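Local coordinates for rhusiopathiae surface protein B (Erysipelothrix rhusiopathiae, PDB 3V10) that probably binds collagen, as a cell-wall-anchored surface adhesin of which this chain is the collagen-binding portion, at residues G207-A221 with K258-D271. Numbering follows the deposited sequence.
Sequences GHKLVDGSIMVDVEA and KTTFTVTYDTRAFD
Strands 208-221 and 260-269 pair antiparallel in the five-stranded sheet of the collagen-binding domain, and a type II turn from Val211 to Ser214 interrupts the first. From Met216 to Glu220 the register is regular, Met216, Asp218 and Glu220 exchanging paired backbone bonds with Thr264, Thr262 and Thr260. At the turn Val211 N still bonds Asp266 O, and Ser214 OG accepts Asp266 N at 3.1 Å and donates to Val211 O at 2.8 Å, in the carbonyl plane. Chi1 of 68° sets this hydroxyl within reach of both. A water bridges Ser214 O and Thr264 OG1. Before the turn, His208 ND1 meets Thr267 OG1 in the plane of the imidazole at 2.9 Å, nearly straight (176°); with NE2 bonded to Lys278 O the ring is held at both nitrogens, and Trp183 NE1 positions the Thr267 hydroxyl. Gly207 O accepts Phe270 N (2.8 Å) and Asp271 N (3.2 Å) from one face of its plane, while Gly207 CA sits over the Phe270 ring. Val211 CG2 lies over one face of the Arg268 guanidinium, toward its rim; Arg268 NE salt-bridges Asp180. On the buried face, Val219 CG1 touches Phe261 CE1 at 3.7 Å, and Ile215 CG1 lies alongside Tyr265 CB at 3.8 Å, Ile215 and Tyr265 both touching Leu247 of strand 246-251 in the opposing sheet. Two sheets packed through apolar side chains characterise the immunoglobulin-like sandwich of collagen adhesins.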
ATOM      1  N   GLY A 207      -5.650  -2.603 -14.248  1.00 13.05           N
ATOM      2  CA  GLY A 207      -4.498  -3.130 -13.535  1.00 12.47           C
ATOM      3  C   GLY A 207      -4.767  -4.102 -12.404  1.00 11.43           C
ATOM      4  O   GLY A 207      -3.863  -4.812 -11.968  1.00 11.00           O
ATOM      5  N   HIS A 208      -5.993  -4.120 -11.895  1.00  9.88           N
ATOM      6  CA  HIS A 208      -6.330  -5.050 -10.829  1.00 10.14           C
ATOM      7  C   HIS A 208      -7.763  -5.538 -10.971  1.00 10.35           C
ATOM      8  O   HIS A 208      -8.569  -4.912 -11.652  1.00  9.92           O
ATOM      9  CB  HIS A 208      -6.095  -4.432  -9.440  1.00 10.33           C
ATOM     10  CG  HIS A 208      -6.833  -3.149  -9.194  1.00  9.28           C
ATOM     11  ND1 HIS A 208      -7.452  -2.877  -7.992  1.00  7.91           N
ATOM     12  CD2 HIS A 208      -7.013  -2.053  -9.967  1.00  7.50           C
ATOM     13  CE1 HIS A 208      -7.983  -1.668  -8.038  1.00  8.15           C
ATOM     14  NE2 HIS A 208      -7.730  -1.145  -9.225  1.00  6.78           N
ATOM     15  N   LYS A 209      -8.060  -6.674 -10.352  1.00 10.71           N
ATOM     16  CA  LYS A 209      -9.397  -7.260 -10.422  1.00 12.40           C
ATOM     17  C   LYS A 209      -9.845  -7.736  -9.053  1.00 12.41           C
ATOM     18  O   LYS A 209      -9.025  -8.049  -8.187  1.00 11.37           O
ATOM     19  CB  LYS A 209      -9.423  -8.469 -11.367  1.00 16.42           C
ATOM     20  CG  LYS A 209      -8.882  -8.240 -12.758  1.00 21.08           C
ATOM     21  CD  LYS A 209      -9.318  -9.367 -13.690  1.00 23.75           C
ATOM     22  CE  LYS A 209      -8.477  -9.397 -14.957  1.00 26.66           C
ATOM     23  NZ  LYS A 209      -8.312  -8.035 -15.530  1.00 28.30           N
ATOM     24  N   LEU A 210     -11.158  -7.817  -8.875  1.00 11.06           N
ATOM     25  CA  LEU A 210     -11.728  -8.275  -7.621  1.00 11.07           C
ATOM     26  C   LEU A 210     -11.340  -9.733  -7.368  1.00 12.16           C
ATOM     27  O   LEU A 210     -11.299 -10.552  -8.293  1.00 12.65           O
ATOM     28  CB  LEU A 210     -13.259  -8.127  -7.659  1.00 13.21           C
ATOM     29  CG  LEU A 210     -14.030  -8.412  -6.362  1.00 18.27           C
ATOM     30  CD1 LEU A 210     -15.224  -7.463  -6.243  1.00 21.26           C
ATOM     31  CD2 LEU A 210     -14.475  -9.865  -6.338  1.00 19.97           C
ATOM     32  N   VAL A 211     -11.042 -10.051  -6.115  1.00 10.61           N
ATOM     33  CA  VAL A 211     -10.682 -11.414  -5.747  1.00 11.44           C
ATOM     34  C   VAL A 211     -11.970 -12.175  -5.441  1.00 13.76           C
ATOM     35  O   VAL A 211     -12.711 -11.823  -4.522  1.00 12.66           O
ATOM     36  CB  VAL A 211      -9.762 -11.433  -4.511  1.00 10.94           C
ATOM     37  CG1 VAL A 211      -9.552 -12.869  -4.032  1.00 12.44           C
ATOM     38  CG2 VAL A 211      -8.420 -10.792  -4.857  1.00  9.10           C
ATOM     39  N   ASP A 212     -12.227 -13.222  -6.219  1.00 15.17           N
ATOM     40  CA  ASP A 212     -13.429 -14.033  -6.065  1.00 16.44           C
ATOM     41  C   ASP A 212     -13.701 -14.476  -4.631  1.00 16.26           C
ATOM     42  O   ASP A 212     -12.821 -15.025  -3.963  1.00 15.64           O
ATOM     43  CB  ASP A 212     -13.328 -15.257  -6.981  1.00 19.22           C
ATOM     44  CG  ASP A 212     -14.522 -16.175  -6.865  1.00 22.72           C
ATOM     45  OD1 ASP A 212     -15.663 -15.685  -7.007  1.00 25.54           O
ATOM     46  OD2 ASP A 212     -14.313 -17.386  -6.641  1.00 22.14           O
ATOM     47  N   GLY A 213     -14.925 -14.221  -4.172  1.00 14.76           N
ATOM     48  CA  GLY A 213     -15.345 -14.598  -2.831  1.00 15.69           C
ATOM     49  C   GLY A 213     -14.810 -13.793  -1.660  1.00 16.30           C
ATOM     50  O   GLY A 213     -14.938 -14.222  -0.510  1.00 16.57           O
ATOM     51  N   SER A 214     -14.248 -12.617  -1.921  1.00 13.51           N
ATOM     52  CA  SER A 214     -13.673 -11.813  -0.841  1.00 12.76           C
ATOM     53  C   SER A 214     -14.596 -10.742  -0.267  1.00 11.82           C
ATOM     54  O   SER A 214     -14.191  -9.988   0.619  1.00 12.49           O
ATOM     55  CB  SER A 214     -12.394 -11.135  -1.330  1.00 12.57           C
ATOM     56  OG  SER A 214     -12.704 -10.161  -2.309  1.00 11.56           O
ATOM     57  N   ILE A 215     -15.823 -10.669  -0.767  1.00 10.53           N
ATOM     58  CA  ILE A 215     -16.760  -9.649  -0.293  1.00 10.32           C
ATOM     59  C   ILE A 215     -17.465 -10.004   1.007  1.00 11.55           C
ATOM     60  O   ILE A 215     -18.105 -11.047   1.105  1.00 11.38           O
ATOM     61  CB  ILE A 215     -17.843  -9.366  -1.343  1.00 11.31           C
ATOM     62  CG1 ILE A 215     -17.190  -8.912  -2.650  1.00 10.18           C
ATOM     63  CG2 ILE A 215     -18.797  -8.300  -0.826  1.00 11.62           C
ATOM     64  CD1 ILE A 215     -18.179  -8.738  -3.785  1.00 10.98           C
ATOM     65  N   MET A 216     -17.351  -9.123   1.995  1.00 11.29           N
ATOM     66  CA  MET A 216     -18.002  -9.320   3.282  1.00 12.55           C
ATOM     67  C   MET A 216     -18.669  -7.994   3.639  1.00 12.34           C
ATOM     68  O   MET A 216     -18.368  -6.968   3.036  1.00  9.59           O
ATOM     69  CB  MET A 216     -16.976  -9.711   4.349  1.00 11.76           C
ATOM     70  CG  MET A 216     -16.204 -11.005   4.052  1.00 15.41           C
ATOM     71  SD  MET A 216     -17.203 -12.513   4.156  1.00  9.97           S
ATOM     72  CE  MET A 216     -17.113 -13.146   2.537  1.00 21.45           C
ATOM     73  N   VAL A 217     -19.582  -8.004   4.603  1.00 11.15           N
ATOM     74  CA  VAL A 217     -20.268  -6.768   4.975  1.00 11.50           C
ATOM     75  C   VAL A 217     -20.455  -6.624   6.478  1.00 12.96           C
ATOM     76  O   VAL A 217     -20.865  -7.565   7.142  1.00 15.92           O
ATOM     77  CB  VAL A 217     -21.680  -6.700   4.338  1.00 11.54           C
ATOM     78  CG1 VAL A 217     -22.302  -5.342   4.595  1.00 12.54           C
ATOM     79  CG2 VAL A 217     -21.605  -6.986   2.848  1.00 13.79           C
ATOM     80  N   ASP A 218     -20.137  -5.450   7.010  1.00 14.16           N
ATOM     81  CA  ASP A 218     -20.356  -5.189   8.424  1.00 17.37           C
ATOM     82  C   ASP A 218     -21.682  -4.444   8.466  1.00 18.06           C
ATOM     83  O   ASP A 218     -21.895  -3.503   7.698  1.00 16.88           O
ATOM     84  CB  ASP A 218     -19.247  -4.319   9.012  1.00 18.68           C
ATOM     85  CG  ASP A 218     -17.926  -5.043   9.091  1.00 22.76           C
ATOM     86  OD1 ASP A 218     -17.894  -6.145   9.674  1.00 25.47           O
ATOM     87  OD2 ASP A 218     -16.919  -4.514   8.573  1.00 28.06           O
ATOM     88  N   VAL A 219     -22.583  -4.886   9.337  1.00 17.12           N
ATOM     89  CA  VAL A 219     -23.894  -4.264   9.464  1.00 17.39           C
ATOM     90  C   VAL A 219     -24.079  -3.801  10.899  1.00 18.21           C
ATOM     91  O   VAL A 219     -24.162  -4.620  11.814  1.00 17.29           O
ATOM     92  CB  VAL A 219     -25.012  -5.261   9.110  1.00 17.44           C
ATOM     93  CG1 VAL A 219     -26.375  -4.575   9.168  1.00 20.47           C
ATOM     94  CG2 VAL A 219     -24.761  -5.837   7.733  1.00 19.64           C
ATOM     95  N   GLU A 220     -24.136  -2.486  11.090  1.00 19.23           N
ATOM     96  CA  GLU A 220     -24.298  -1.927  12.424  1.00 21.25           C
ATOM     97  C   GLU A 220     -25.570  -1.094  12.556  1.00 21.34           C
ATOM     98  O   GLU A 220     -25.827  -0.202  11.755  1.00 21.32           O
ATOM     99  CB  GLU A 220     -23.088  -1.064  12.785  1.00 22.52           C
ATOM    100  CG  GLU A 220     -23.155  -0.488  14.189  1.00 25.33           C
ATOM    101  CD  GLU A 220     -21.977   0.401  14.508  1.00 27.75           C
ATOM    102  OE1 GLU A 220     -21.826   1.452  13.846  1.00 29.93           O
ATOM    103  OE2 GLU A 220     -21.203   0.044  15.423  1.00 28.87           O
ATOM    104  N   ALA A 221     -26.365  -1.398  13.573  1.00 22.61           N
ATOM    105  CA  ALA A 221     -27.600  -0.668  13.819  1.00 23.19           C
ATOM    106  C   ALA A 221     -28.022  -0.881  15.265  1.00 24.77           C
ATOM    107  O   ALA A 221     -27.768  -1.939  15.843  1.00 24.24           O
ATOM    108  CB  ALA A 221     -28.690  -1.144  12.871  1.00 22.59           C
ATOM    109  N   LYS A 258     -31.250   4.018   9.246  1.00 20.06           N
ATOM    110  CA  LYS A 258     -30.477   4.046  10.482  1.00 20.73           C
ATOM    111  C   LYS A 258     -29.470   2.907  10.637  1.00 20.23           C
ATOM    112  O   LYS A 258     -29.162   2.484  11.752  1.00 18.45           O
ATOM    113  CB  LYS A 258     -31.451   4.058  11.664  1.00 21.71           C
ATOM    114  CG  LYS A 258     -32.507   5.150  11.538  1.00 23.62           C
ATOM    115  CD  LYS A 258     -33.558   5.079  12.637  1.00 26.97           C
ATOM    116  CE  LYS A 258     -34.598   6.178  12.453  1.00 26.25           C
ATOM    117  NZ  LYS A 258     -35.649   6.155  13.511  1.00 29.40           N
ATOM    118  N   THR A 259     -28.935   2.432   9.518  1.00 17.57           N
ATOM    119  CA  THR A 259     -27.983   1.332   9.555  1.00 17.64           C
ATOM    120  C   THR A 259     -26.740   1.631   8.727  1.00 16.49           C
ATOM    121  O   THR A 259     -26.839   2.126   7.605  1.00 15.97           O
ATOM    122  CB  THR A 259     -28.634   0.035   9.030  1.00 16.15           C
ATOM    123  OG1 THR A 259     -29.767  -0.295   9.846  1.00 19.53           O
ATOM    124  CG2 THR A 259     -27.643  -1.120   9.065  1.00 18.34           C
ATOM    125  N   THR A 260     -25.574   1.338   9.297  1.00 16.67           N
ATOM    126  CA  THR A 260     -24.308   1.554   8.607  1.00 15.59           C
ATOM    127  C   THR A 260     -23.856   0.238   7.991  1.00 16.52           C
ATOM    128  O   THR A 260     -23.801  -0.790   8.671  1.00 17.64           O
ATOM    129  CB  THR A 260     -23.206   2.035   9.571  1.00 17.43           C
ATOM    130  OG1 THR A 260     -23.581   3.293  10.142  1.00 18.20           O
ATOM    131  CG2 THR A 260     -21.882   2.197   8.834  1.00 16.03           C
ATOM    132  N   PHE A 261     -23.536   0.275   6.703  1.00 15.82           N
ATOM    133  CA  PHE A 261     -23.079  -0.906   5.989  1.00 15.98           C
ATOM    134  C   PHE A 261     -21.659  -0.674   5.515  1.00 15.63           C
ATOM    135  O   PHE A 261     -21.389   0.274   4.778  1.00 17.12           O
ATOM    136  CB  PHE A 261     -23.970  -1.182   4.777  1.00 17.06           C
ATOM    137  CG  PHE A 261     -25.387  -1.519   5.132  1.00 17.08           C
ATOM    138  CD1 PHE A 261     -25.750  -2.826   5.435  1.00 16.51           C
ATOM    139  CD2 PHE A 261     -26.357  -0.525   5.173  1.00 17.54           C
ATOM    140  CE1 PHE A 261     -27.067  -3.140   5.776  1.00 19.55           C
ATOM    141  CE2 PHE A 261     -27.672  -0.827   5.512  1.00 18.85           C
ATOM    142  CZ  PHE A 261     -28.028  -2.140   5.812  1.00 17.79           C
ATOM    143  N   THR A 262     -20.749  -1.534   5.950  1.00 14.79           N
ATOM    144  CA  THR A 262     -19.360  -1.430   5.544  1.00 13.62           C
ATOM    145  C   THR A 262     -19.055  -2.626   4.658  1.00 13.99           C
ATOM    146  O   THR A 262     -18.862  -3.738   5.146  1.00 13.90           O
ATOM    147  CB  THR A 262     -18.413  -1.445   6.756  1.00 14.34           C
ATOM    148  OG1 THR A 262     -18.804  -0.418   7.678  1.00 14.64           O
ATOM    149  CG2 THR A 262     -16.981  -1.190   6.313  1.00 14.03           C
ATOM    150  N   VAL A 263     -19.049  -2.393   3.351  1.00 12.61           N
ATOM    151  CA  VAL A 263     -18.758  -3.442   2.385  1.00 11.31           C
ATOM    152  C   VAL A 263     -17.250  -3.500   2.164  1.00 12.64           C
ATOM    153  O   VAL A 263     -16.634  -2.500   1.790  1.00 11.90           O
ATOM    154  CB  VAL A 263     -19.452  -3.164   1.024  1.00 10.13           C
ATOM    155  CG1 VAL A 263     -19.100  -4.252   0.022  1.00 11.25           C
ATOM    156  CG2 VAL A 263     -20.964  -3.091   1.212  1.00  8.51           C
ATOM    157  N   THR A 264     -16.655  -4.666   2.399  1.00 10.66           N
ATOM    158  CA  THR A 264     -15.223  -4.827   2.204  1.00 11.54           C
ATOM    159  C   THR A 264     -14.952  -5.890   1.148  1.00  9.18           C
ATOM    160  O   THR A 264     -15.756  -6.796   0.937  1.00  8.61           O
ATOM    161  CB  THR A 264     -14.508  -5.225   3.519  1.00 12.61           C
ATOM    162  OG1 THR A 264     -15.047  -6.458   4.011  1.00 10.43           O
ATOM    163  CG2 THR A 264     -14.698  -4.138   4.571  1.00 13.84           C
ATOM    164  N   TYR A 265     -13.825  -5.757   0.466  1.00  9.01           N
ATOM    165  CA  TYR A 265     -13.436  -6.714  -0.561  1.00  9.17           C
ATOM    166  C   TYR A 265     -11.978  -6.499  -0.920  1.00  9.90           C
ATOM    167  O   TYR A 265     -11.378  -5.490  -0.545  1.00  9.64           O
ATOM    168  CB  TYR A 265     -14.302  -6.565  -1.823  1.00 10.05           C
ATOM    169  CG  TYR A 265     -14.178  -5.237  -2.534  1.00  8.44           C
ATOM    170  CD1 TYR A 265     -14.938  -4.136  -2.133  1.00  9.51           C
ATOM    171  CD2 TYR A 265     -13.299  -5.075  -3.606  1.00 10.24           C
ATOM    172  CE1 TYR A 265     -14.828  -2.910  -2.781  1.00  9.72           C
ATOM    173  CE2 TYR A 265     -13.179  -3.845  -4.262  1.00  9.60           C
ATOM    174  CZ  TYR A 265     -13.948  -2.770  -3.842  1.00  8.97           C
ATOM    175  OH  TYR A 265     -13.841  -1.553  -4.474  1.00 11.07           O
ATOM    176  N   ASP A 266     -11.417  -7.454  -1.647  1.00  9.76           N
ATOM    177  CA  ASP A 266     -10.025  -7.371  -2.061  1.00  9.43           C
ATOM    178  C   ASP A 266      -9.905  -7.359  -3.573  1.00  8.72           C
ATOM    179  O   ASP A 266     -10.782  -7.850  -4.285  1.00  9.00           O
ATOM    180  CB  ASP A 266      -9.224  -8.584  -1.559  1.00  6.81           C
ATOM    181  CG  ASP A 266      -9.347  -8.803  -0.065  1.00 11.93           C
ATOM    182  OD1 ASP A 266      -9.646  -7.840   0.665  1.00 14.65           O
ATOM    183  OD2 ASP A 266      -9.118  -9.950   0.380  1.00 14.79           O
ATOM    184  N   THR A 267      -8.816  -6.782  -4.061  1.00  9.59           N
ATOM    185  CA  THR A 267      -8.537  -6.808  -5.487  1.00  9.43           C
ATOM    186  C   THR A 267      -7.114  -7.337  -5.591  1.00 10.11           C
ATOM    187  O   THR A 267      -6.367  -7.325  -4.610  1.00 11.45           O
ATOM    188  CB  THR A 267      -8.629  -5.426  -6.160  1.00 10.37           C
ATOM    189  OG1 THR A 267      -7.595  -4.570  -5.664  1.00  7.45           O
ATOM    190  CG2 THR A 267      -9.999  -4.815  -5.917  1.00 12.73           C
ATOM    191  N   ARG A 268      -6.751  -7.810  -6.773  1.00 10.05           N
ATOM    192  CA  ARG A 268      -5.431  -8.374  -6.998  1.00  9.89           C
ATOM    193  C   ARG A 268      -4.819  -7.733  -8.225  1.00 10.48           C
ATOM    194  O   ARG A 268      -5.430  -7.710  -9.289  1.00  8.98           O
ATOM    195  CB  ARG A 268      -5.563  -9.888  -7.182  1.00 10.28           C
ATOM    196  CG  ARG A 268      -4.267 -10.645  -7.395  1.00  9.80           C
ATOM    197  CD  ARG A 268      -4.499 -12.120  -7.101  1.00 12.49           C
ATOM    198  NE  ARG A 268      -4.903 -12.292  -5.710  1.00 13.58           N
ATOM    199  CZ  ARG A 268      -5.452 -13.388  -5.203  1.00 16.41           C
ATOM    200  NH1 ARG A 268      -5.674 -14.449  -5.971  1.00 18.27           N
ATOM    201  NH2 ARG A 268      -5.790 -13.415  -3.920  1.00 15.60           N
ATOM    202  N   ALA A 269      -3.613  -7.198  -8.065  1.00 11.22           N
ATOM    203  CA  ALA A 269      -2.915  -6.558  -9.169  1.00 12.03           C
ATOM    204  C   ALA A 269      -2.447  -7.595 -10.187  1.00 12.69           C
ATOM    205  O   ALA A 269      -1.990  -8.676  -9.814  1.00 13.41           O
ATOM    206  CB  ALA A 269      -1.715  -5.772  -8.635  1.00 11.20           C
ATOM    207  N   PHE A 270      -2.585  -7.272 -11.470  1.00 14.77           N
ATOM    208  CA  PHE A 270      -2.121  -8.165 -12.524  1.00 14.68           C
ATOM    209  C   PHE A 270      -1.165  -7.398 -13.429  1.00 16.70           C
ATOM    210  O   PHE A 270      -0.395  -8.003 -14.179  1.00 18.98           O
ATOM    211  CB  PHE A 270      -3.295  -8.766 -13.309  1.00 15.69           C
ATOM    212  CG  PHE A 270      -4.135  -7.760 -14.033  1.00 16.76           C
ATOM    213  CD1 PHE A 270      -3.684  -7.164 -15.207  1.00 17.08           C
ATOM    214  CD2 PHE A 270      -5.400  -7.432 -13.556  1.00 15.85           C
ATOM    215  CE1 PHE A 270      -4.485  -6.259 -15.896  1.00 17.88           C
ATOM    216  CE2 PHE A 270      -6.204  -6.534 -14.235  1.00 15.80           C
ATOM    217  CZ  PHE A 270      -5.752  -5.946 -15.407  1.00 16.41           C
ATOM    218  N   ASP A 271      -1.220  -6.067 -13.362  1.00 16.12           N
ATOM    219  CA  ASP A 271      -0.297  -5.224 -14.120  1.00 18.62           C
ATOM    220  C   ASP A 271       0.682  -4.719 -13.065  1.00 19.39           C
ATOM    221  O   ASP A 271       0.398  -3.747 -12.356  1.00 20.20           O
ATOM    222  CB  ASP A 271      -1.000  -4.024 -14.770  1.00 18.84           C
ATOM    223  CG  ASP A 271      -0.091  -3.275 -15.737  1.00 21.58           C
ATOM    224  OD1 ASP A 271       1.119  -3.192 -15.453  1.00 23.06           O
ATOM    225  OD2 ASP A 271      -0.576  -2.774 -16.774  1.00 22.69           O
TER
HETATM  226  O   HOH W   1     -13.826  -8.544   2.878  1.00 16.81           O
HETATM  227  O   HOH W   2     -17.043  -5.575   5.982  1.00 24.88           O